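Local coordinates for protein multicopper oxidase type 1 (Nitrosomonas europaea, PDB 3G5W) that probably oxidises substrates as a two-domain, laccase-like multicopper oxidase, binding a blue-type copper within one subunit and copper clusters shared between subunits, at residues His105-Val108 and Asn109-Thr113. Sequence-based numbering, arbitrary orientation.
Sequences HVNV and NEHVT. With CU (copper (II) ion), chain G; C2O (Cu-O-Cu linkage), chain K.
The imidazole of His-111 lies against the loop that leads into its own helix, with CB of Asn-107 over one face in a CH-pi contact, 4.3 Å from the ring centroid and 27° off its normal. Beside it, Val-106 runs the same way as His-111; CG1, anti to the backbone N (chi1 175°), comes to 4.0 Å from His-111 CE1. His-111 ND1 meets the copper ion at 2.1 Å, where His-56 and Cys-104 also bind and Met-117 completes the site.

The carbonyl oxygen of Asn-107 is gripped twice from opposite faces of its plane: by Glu-110 N and, on an almost straight bond of 2.9 Å, by His-111 N, which ties the copper-binding residue to the first turn. One residue on, Val-108 O takes Val-112 N and Thr-113 N, while Val-108 CG1 lies alongside Val-112 CG2 at 3.8 Å. Asn-109 folds its amide back over the turn (chi1 56°), bringing OD1 to 3.4 Å from Asn-107 C, and ND2 donates to Gly-158 O. An alanine here would remove that amide, probably leaving Gly-158 O without this donor and the Asn-107 carbonyl less covered.

At the other end of the loop, His-105 points away from the helix and binds a copper of the Cu-O-Cu linkage through NE2 (2.1 Å), together with His-205 and His-251 of the second subunit. The His-Cys-His motif of multicopper oxidases begins at the end of strand 98-103 with His-103 and runs into this loop; His-103 and His-105 serve the Cu-O-Cu cluster, Cys-104 and, from the short helix, His-111 the mononuclear, blue-type site.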
ATOM      1  N   HIS A 105     -23.148  -1.658   3.436  1.00 17.12           N
ATOM      2  CA  HIS A 105     -22.374  -0.893   4.415  1.00 18.04           C
ATOM      3  C   HIS A 105     -22.694  -1.302   5.859  1.00 18.40           C
ATOM      4  O   HIS A 105     -22.377  -0.568   6.799  1.00 18.43           O
ATOM      5  CB  HIS A 105     -22.579   0.611   4.225  1.00 17.88           C
ATOM      6  CG  HIS A 105     -21.328   1.425   4.397  1.00 19.51           C
ATOM      7  ND1 HIS A 105     -20.618   1.466   5.578  1.00 20.77           N
ATOM      8  CD2 HIS A 105     -20.659   2.224   3.529  1.00 18.98           C
ATOM      9  CE1 HIS A 105     -19.569   2.259   5.434  1.00 21.60           C
ATOM     10  NE2 HIS A 105     -19.569   2.728   4.199  1.00 21.02           N
ATOM     11  N   VAL A 106     -23.319  -2.469   6.024  1.00 18.61           N
ATOM     12  CA  VAL A 106     -23.562  -3.065   7.344  1.00 19.14           C
ATOM     13  C   VAL A 106     -22.419  -4.034   7.649  1.00 19.55           C
ATOM     14  O   VAL A 106     -22.030  -4.824   6.789  1.00 19.38           O
ATOM     15  CB  VAL A 106     -24.925  -3.836   7.395  1.00 19.13           C
ATOM     16  CG1 VAL A 106     -25.107  -4.562   8.727  1.00 19.39           C
ATOM     17  CG2 VAL A 106     -26.108  -2.890   7.155  1.00 19.29           C
ATOM     18  N   ASN A 107     -21.868  -3.968   8.861  1.00 19.84           N
ATOM     19  CA  ASN A 107     -20.864  -4.948   9.301  1.00 20.50           C
ATOM     20  C   ASN A 107     -19.896  -5.352   8.191  1.00 20.57           C
ATOM     21  O   ASN A 107     -19.716  -6.541   7.900  1.00 20.03           O
ATOM     22  CB  ASN A 107     -21.551  -6.194   9.880  1.00 21.23           C
ATOM     23  CG  ASN A 107     -22.407  -5.876  11.078  1.00 22.91           C
ATOM     24  OD1 ASN A 107     -22.308  -4.793  11.655  1.00 24.71           O
ATOM     25  ND2 ASN A 107     -23.265  -6.815  11.458  1.00 26.07           N
ATOM     26  N   VAL A 108     -19.268  -4.351   7.576  1.00 20.63           N
ATOM     27  CA  VAL A 108     -18.515  -4.567   6.335  1.00 21.06           C
ATOM     28  C   VAL A 108     -17.360  -5.565   6.474  1.00 21.15           C
ATOM     29  O   VAL A 108     -17.060  -6.301   5.527  1.00 21.00           O
ATOM     30  CB  VAL A 108     -18.026  -3.241   5.713  1.00 20.82           C
ATOM     31  CG1 VAL A 108     -19.221  -2.386   5.328  1.00 21.24           C
ATOM     32  CG2 VAL A 108     -17.126  -2.485   6.682  1.00 21.02           C
ATOM     33  N   ASN A 109     -16.731  -5.589   7.650  1.00 21.14           N
ATOM     34  CA  ASN A 109     -15.692  -6.574   7.961  1.00 21.41           C
ATOM     35  C   ASN A 109     -16.107  -8.021   7.667  1.00 21.31           C
ATOM     36  O   ASN A 109     -15.250  -8.871   7.404  1.00 21.56           O
ATOM     37  CB  ASN A 109     -15.227  -6.434   9.415  1.00 21.44           C
ATOM     38  CG  ASN A 109     -16.366  -6.543  10.407  1.00 22.12           C
ATOM     39  OD1 ASN A 109     -17.308  -5.751  10.374  1.00 22.55           O
ATOM     40  ND2 ASN A 109     -16.278  -7.520  11.312  1.00 22.71           N
ATOM     41  N   GLU A 110     -17.413  -8.290   7.718  1.00 21.36           N
ATOM     42  CA  GLU A 110     -17.968  -9.572   7.270  1.00 21.30           C
ATOM     43  C   GLU A 110     -18.688  -9.479   5.915  1.00 21.19           C
ATOM     44  O   GLU A 110     -18.378 -10.236   4.994  1.00 20.90           O
ATOM     45  CB  GLU A 110     -18.924 -10.175   8.312  1.00 21.46           C
ATOM     46  CG  GLU A 110     -19.394 -11.596   7.934  1.00 21.92           C
ATOM     47  CD  GLU A 110     -20.732 -11.997   8.557  1.00 23.76           C
ATOM     48  OE1 GLU A 110     -21.137 -11.386   9.568  1.00 24.42           O
ATOM     49  OE2 GLU A 110     -21.383 -12.927   8.023  1.00 23.51           O
ATOM     50  N   HIS A 111     -19.650  -8.563   5.810  1.00 21.24           N
ATOM     51  CA  HIS A 111     -20.583  -8.535   4.671  1.00 21.16           C
ATOM     52  C   HIS A 111     -19.909  -8.253   3.329  1.00 21.30           C
ATOM     53  O   HIS A 111     -20.199  -8.924   2.333  1.00 20.86           O
ATOM     54  CB  HIS A 111     -21.728  -7.538   4.918  1.00 21.12           C
ATOM     55  CG  HIS A 111     -22.709  -7.979   5.968  1.00 20.77           C
ATOM     56  ND1 HIS A 111     -24.042  -7.629   5.935  1.00 21.32           N
ATOM     57  CD2 HIS A 111     -22.551  -8.748   7.073  1.00 20.10           C
ATOM     58  CE1 HIS A 111     -24.658  -8.145   6.985  1.00 21.55           C
ATOM     59  NE2 HIS A 111     -23.777  -8.837   7.686  1.00 20.53           N
ATOM     60  N   VAL A 112     -19.011  -7.269   3.304  1.00 21.62           N
ATOM     61  CA  VAL A 112     -18.296  -6.928   2.068  1.00 21.78           C
ATOM     62  C   VAL A 112     -17.109  -7.875   1.862  1.00 22.24           C
ATOM     63  O   VAL A 112     -16.985  -8.496   0.807  1.00 22.05           O
ATOM     64  CB  VAL A 112     -17.843  -5.436   2.025  1.00 22.09           C
ATOM     65  CG1 VAL A 112     -17.161  -5.109   0.695  1.00 21.55           C
ATOM     66  CG2 VAL A 112     -19.027  -4.521   2.214  1.00 21.33           C
ATOM     67  N   THR A 113     -16.257  -7.995   2.880  1.00 22.55           N
ATOM     68  CA  THR A 113     -15.068  -8.851   2.805  1.00 23.14           C
ATOM     69  C   THR A 113     -15.360 -10.297   2.384  1.00 23.08           C
ATOM     70  O   THR A 113     -14.678 -10.832   1.501  1.00 22.85           O
ATOM     71  CB  THR A 113     -14.273  -8.838   4.137  1.00 23.29           C
ATOM     72  OG1 THR A 113     -13.945  -7.486   4.483  1.00 24.24           O
ATOM     73  CG2 THR A 113     -12.986  -9.662   4.028  1.00 23.64           C
TER
HETATM   74 CU    CU G   1     -24.986  -6.488   4.424  1.00 23.24          CU
HETATM   75 CU2  C2O K   3     -18.206   4.183   3.482  1.00 21.92          CU
HETATM   76 CU3  C2O K   3     -16.896   1.602  -0.632  1.00 20.54          CU
HETATM   77  O1  C2O K   3     -17.700   2.969   2.005  1.00 41.71           O